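Local coordinates for protein MAU2 chromatid cohesion factor homolog (Saccharomyces cerevisiae, PDB 4XDN) that forms a complex with SCC2 that is required for the association of cohesin with chromosomes, and so acts in sister chromatid cohesion, at residues I507-F517 and L567-M575. Numbering follows the deposited sequence.
Sequences ILWLFSHFEPF and LVNYLGGRM
Leu571 sets its two methyls into different neighbourhoods of segment 507-517. CD1 sits over one face of the Phe517 ring, displaced toward the rim, 3.7 Å from its centroid, a CH-pi contact. CD2 lies instead against the helix 499-513, 3.7 Å from Leu510 CD1 and close to Ile507 CD1. Leu571 CG stands anti to the backbone N (chi1 -174°), and this carries the fork across toward both groups.

Phe517 is enclosed further at its rim: Arg574 CB lies in the ring plane, Met575 CG also meets the edge, and Pro516 CD covers the face opposite Leu571. Tyr570 CE2 comes within 3.7 Å of Phe517 CD1, with the two ring planes steeply inclined at 75°. Beyond this, Phe511 presents its edge to Leu567, CE2 lying 3.8 Å from CD2 of that leucine.

The segments belong to an all-helical part of this cohesin-loading factor, where helices 499-513 and 562-575 pass each other, the axes of 507-513 and 567-575 coming to 11.1 Å and inclined at 48°; helix 526-543 touches both, through Leu510 and Leu571. Residues 514-517, with a cis peptide bond before Pro516, fold back so that Phe517 and Pro516 meet the end of helix 562-575. There Met575 CE rests almost centrally above the Phe514 ring, 4.1 Å from its centroid, a CH-pi contact; its SD stands farther off over the same face, in Met-aromatic geometry.

Pro516 CG lies over one face of the Arg574 guanidinium, 3.2 Å from NH1. A water bridges the loop and the helix, donating to Pro516 O and lying 2.5 Å from Tyr570 OH. Outside the two segments, Glu515 OE2 pairs with a basic side chain of another protein's chain.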
loop_
_atom_site.group_PDB
_atom_site.type_symbol
_atom_site.label_atom_id
_atom_site.label_comp_id
_atom_site.label_asym_id
_atom_site.label_seq_id
_atom_site.Cartn_x
_atom_site.Cartn_y
_atom_site.Cartn_z
ATOM N N ILE A 507 -13.638 -25.035 -0.116
ATOM C CA ILE A 507 -12.840 -26.254 -0.086
ATOM C C ILE A 507 -12.540 -26.699 1.345
ATOM O O ILE A 507 -12.699 -27.875 1.684
ATOM C CB ILE A 507 -11.517 -26.050 -0.869
ATOM C CG1 ILE A 507 -11.684 -26.444 -2.341
ATOM C CG2 ILE A 507 -10.378 -26.882 -0.285
ATOM C CD1 ILE A 507 -12.972 -25.970 -3.003
ATOM N N LEU A 508 -12.108 -25.758 2.179
ATOM C CA LEU A 508 -11.731 -26.071 3.554
ATOM C C LEU A 508 -12.940 -26.468 4.394
ATOM O O LEU A 508 -12.839 -27.336 5.263
ATOM C CB LEU A 508 -11.019 -24.879 4.202
ATOM C CG LEU A 508 -9.613 -24.553 3.691
ATOM C CD1 LEU A 508 -9.095 -23.294 4.366
ATOM C CD2 LEU A 508 -8.645 -25.711 3.913
ATOM N N TRP A 509 -14.080 -25.835 4.138
ATOM C CA TRP A 509 -15.307 -26.175 4.851
ATOM C C TRP A 509 -15.752 -27.589 4.491
ATOM O O TRP A 509 -16.076 -28.388 5.367
ATOM C CB TRP A 509 -16.421 -25.179 4.531
ATOM C CG TRP A 509 -17.603 -25.293 5.450
ATOM C CD1 TRP A 509 -17.811 -24.597 6.607
ATOM C CD2 TRP A 509 -18.739 -26.154 5.291
ATOM N NE1 TRP A 509 -19.004 -24.971 7.176
ATOM C CE2 TRP A 509 -19.593 -25.925 6.388
ATOM C CE3 TRP A 509 -19.117 -27.094 4.328
ATOM C CZ2 TRP A 509 -20.801 -26.602 6.548
ATOM C CZ3 TRP A 509 -20.318 -27.765 4.490
ATOM C CH2 TRP A 509 -21.144 -27.516 5.592
ATOM N N LEU A 510 -15.759 -27.893 3.197
ATOM C CA LEU A 510 -16.200 -29.197 2.726
ATOM C C LEU A 510 -15.243 -30.302 3.170
ATOM O O LEU A 510 -15.676 -31.397 3.530
ATOM C CB LEU A 510 -16.341 -29.193 1.203
ATOM C CG LEU A 510 -17.479 -28.323 0.659
ATOM C CD1 LEU A 510 -17.401 -28.211 -0.854
ATOM C CD2 LEU A 510 -18.835 -28.878 1.075
ATOM N N PHE A 511 -13.945 -30.012 3.151
ATOM C CA PHE A 511 -12.948 -30.969 3.620
ATOM C C PHE A 511 -13.157 -31.314 5.092
ATOM O O PHE A 511 -12.913 -32.445 5.511
ATOM C CB PHE A 511 -11.528 -30.419 3.426
ATOM C CG PHE A 511 -10.990 -30.550 2.017
ATOM C CD1 PHE A 511 -11.689 -31.227 1.028
ATOM C CD2 PHE A 511 -9.765 -29.992 1.692
ATOM C CE1 PHE A 511 -11.178 -31.337 -0.250
ATOM C CE2 PHE A 511 -9.252 -30.100 0.415
ATOM C CZ PHE A 511 -9.958 -30.773 -0.556
ATOM N N SER A 512 -13.614 -30.337 5.869
ATOM C CA SER A 512 -13.743 -30.503 7.313
ATOM C C SER A 512 -15.137 -30.963 7.752
ATOM O O SER A 512 -15.355 -31.232 8.936
ATOM C CB SER A 512 -13.393 -29.192 8.017
ATOM O OG SER A 512 -14.227 -28.136 7.571
ATOM N N HIS A 513 -16.070 -31.061 6.805
ATOM C CA HIS A 513 -17.454 -31.424 7.118
ATOM C C HIS A 513 -17.951 -32.666 6.372
ATOM O O HIS A 513 -19.098 -33.073 6.549
ATOM C CB HIS A 513 -18.384 -30.244 6.812
ATOM C CG HIS A 513 -18.259 -29.111 7.780
ATOM N ND1 HIS A 513 -17.299 -28.125 7.658
ATOM C CD2 HIS A 513 -18.968 -28.803 8.891
ATOM C CE1 HIS A 513 -17.427 -27.264 8.649
ATOM N NE2 HIS A 513 -18.434 -27.652 9.414
ATOM N N PHE A 514 -17.092 -33.267 5.552
ATOM C CA PHE A 514 -17.483 -34.418 4.736
ATOM C C PHE A 514 -16.433 -35.522 4.720
ATOM O O PHE A 514 -15.245 -35.263 4.536
ATOM C CB PHE A 514 -17.747 -33.988 3.290
ATOM C CG PHE A 514 -19.127 -33.456 3.051
ATOM C CD1 PHE A 514 -19.409 -32.113 3.231
ATOM C CD2 PHE A 514 -20.140 -34.298 2.625
ATOM C CE1 PHE A 514 -20.681 -31.624 3.003
ATOM C CE2 PHE A 514 -21.411 -33.815 2.396
ATOM C CZ PHE A 514 -21.682 -32.476 2.584
ATOM N N GLU A 515 -16.884 -36.757 4.905
ATOM C CA GLU A 515 -16.067 -37.912 4.567
ATOM C C GLU A 515 -16.103 -38.051 3.048
ATOM O O GLU A 515 -17.081 -37.649 2.416
ATOM C CB GLU A 515 -16.584 -39.181 5.249
ATOM C CG GLU A 515 -16.567 -39.121 6.767
ATOM C CD GLU A 515 -16.820 -40.469 7.408
ATOM O OE1 GLU A 515 -17.938 -40.683 7.926
ATOM O OE2 GLU A 515 -15.899 -41.313 7.397
ATOM N N PRO A 516 -15.047 -38.617 2.447
ATOM C CA PRO A 516 -13.837 -39.177 3.049
ATOM C C PRO A 516 -12.677 -38.182 3.058
ATOM O O PRO A 516 -11.521 -38.577 2.915
ATOM C CB PRO A 516 -13.541 -40.365 2.139
ATOM C CG PRO A 516 -13.943 -39.859 0.777
ATOM C CD PRO A 516 -15.066 -38.857 0.992
ATOM N N PHE A 517 -12.990 -36.901 3.219
ATOM C CA PHE A 517 -11.966 -35.863 3.247
ATOM C C PHE A 517 -11.461 -35.653 4.673
ATOM O O PHE A 517 -10.385 -35.092 4.885
ATOM C CB PHE A 517 -12.517 -34.563 2.660
ATOM C CG PHE A 517 -13.230 -34.754 1.353
ATOM C CD1 PHE A 517 -12.545 -35.204 0.237
ATOM C CD2 PHE A 517 -14.586 -34.496 1.241
ATOM C CE1 PHE A 517 -13.197 -35.390 -0.969
ATOM C CE2 PHE A 517 -15.245 -34.681 0.038
ATOM C CZ PHE A 517 -14.549 -35.129 -1.067
ATOM N N LEU A 567 -7.002 -29.377 -5.667
ATOM C CA LEU A 567 -7.973 -29.633 -4.607
ATOM C C LEU A 567 -9.416 -29.455 -5.087
ATOM O O LEU A 567 -10.301 -30.217 -4.696
ATOM C CB LEU A 567 -7.706 -28.717 -3.409
ATOM C CG LEU A 567 -6.409 -28.972 -2.634
ATOM C CD1 LEU A 567 -6.235 -27.929 -1.541
ATOM C CD2 LEU A 567 -6.375 -30.371 -2.038
ATOM N N VAL A 568 -9.652 -28.450 -5.926
ATOM C CA VAL A 568 -10.992 -28.205 -6.452
ATOM C C VAL A 568 -11.416 -29.342 -7.374
ATOM O O VAL A 568 -12.557 -29.804 -7.320
ATOM C CB VAL A 568 -11.076 -26.874 -7.220
ATOM C CG1 VAL A 568 -12.484 -26.660 -7.775
ATOM C CG2 VAL A 568 -10.708 -25.725 -6.313
ATOM N N ASN A 569 -10.498 -29.782 -8.227
ATOM C CA ASN A 569 -10.778 -30.893 -9.123
ATOM C C ASN A 569 -10.913 -32.203 -8.352
ATOM O O ASN A 569 -11.766 -33.030 -8.672
ATOM C CB ASN A 569 -9.687 -31.010 -10.189
ATOM C CG ASN A 569 -9.910 -30.058 -11.351
ATOM O OD1 ASN A 569 -10.573 -30.404 -12.330
ATOM N ND2 ASN A 569 -9.360 -28.852 -11.245
ATOM N N TYR A 570 -10.078 -32.381 -7.332
ATOM C CA TYR A 570 -10.168 -33.550 -6.457
ATOM C C TYR A 570 -11.521 -33.594 -5.760
ATOM O O TYR A 570 -12.188 -34.628 -5.733
ATOM C CB TYR A 570 -9.045 -33.533 -5.417
ATOM C CG TYR A 570 -9.174 -34.596 -4.342
ATOM C CD1 TYR A 570 -8.905 -35.930 -4.619
ATOM C CD2 TYR A 570 -9.550 -34.260 -3.049
ATOM C CE1 TYR A 570 -9.015 -36.903 -3.639
ATOM C CE2 TYR A 570 -9.663 -35.225 -2.063
ATOM C CZ TYR A 570 -9.395 -36.545 -2.363
ATOM O OH TYR A 570 -9.509 -37.506 -1.383
ATOM N N LEU A 571 -11.918 -32.454 -5.202
ATOM C CA LEU A 571 -13.170 -32.348 -4.468
ATOM C C LEU A 571 -14.359 -32.497 -5.413
ATOM O O LEU A 571 -15.305 -33.233 -5.128
ATOM C CB LEU A 571 -13.228 -31.011 -3.727
ATOM C CG LEU A 571 -14.394 -30.747 -2.779
ATOM C CD1 LEU A 571 -14.549 -31.858 -1.760
ATOM C CD2 LEU A 571 -14.175 -29.415 -2.078
ATOM N N GLY A 572 -14.298 -31.803 -6.544
ATOM C CA GLY A 572 -15.339 -31.897 -7.551
ATOM C C GLY A 572 -15.445 -33.299 -8.122
ATOM O O GLY A 572 -16.543 -33.820 -8.310
ATOM N N GLY A 573 -14.299 -33.911 -8.397
ATOM C CA GLY A 573 -14.265 -35.255 -8.945
ATOM C C GLY A 573 -14.855 -36.280 -7.996
ATOM O O GLY A 573 -15.496 -37.239 -8.422
ATOM N N ARG A 574 -14.640 -36.072 -6.702
ATOM C CA ARG A 574 -15.124 -36.994 -5.680
ATOM C C ARG A 574 -16.614 -36.821 -5.398
ATOM O O ARG A 574 -17.329 -37.803 -5.183
ATOM C CB ARG A 574 -14.335 -36.801 -4.386
ATOM C CG ARG A 574 -13.027 -37.580 -4.317
ATOM C CD ARG A 574 -13.200 -38.935 -3.637
ATOM N NE ARG A 574 -12.052 -39.266 -2.796
ATOM C CZ ARG A 574 -11.977 -40.341 -2.017
ATOM N NH1 ARG A 574 -12.985 -41.201 -1.965
ATOM N NH2 ARG A 574 -10.892 -40.555 -1.286
ATOM N N MET A 575 -17.078 -35.573 -5.402
ATOM C CA MET A 575 -18.440 -35.255 -4.973
ATOM C C MET A 575 -19.439 -35.086 -6.117
ATOM O O MET A 575 -20.620 -35.388 -5.954
ATOM C CB MET A 575 -18.438 -33.974 -4.139
ATOM C CG MET A 575 -17.626 -34.061 -2.855
ATOM S SD MET A 575 -17.921 -32.656 -1.760
ATOM C CE MET A 575 -19.596 -32.986 -1.224
HETATM O O HOH W 1 -9.338 -37.410 1.060
#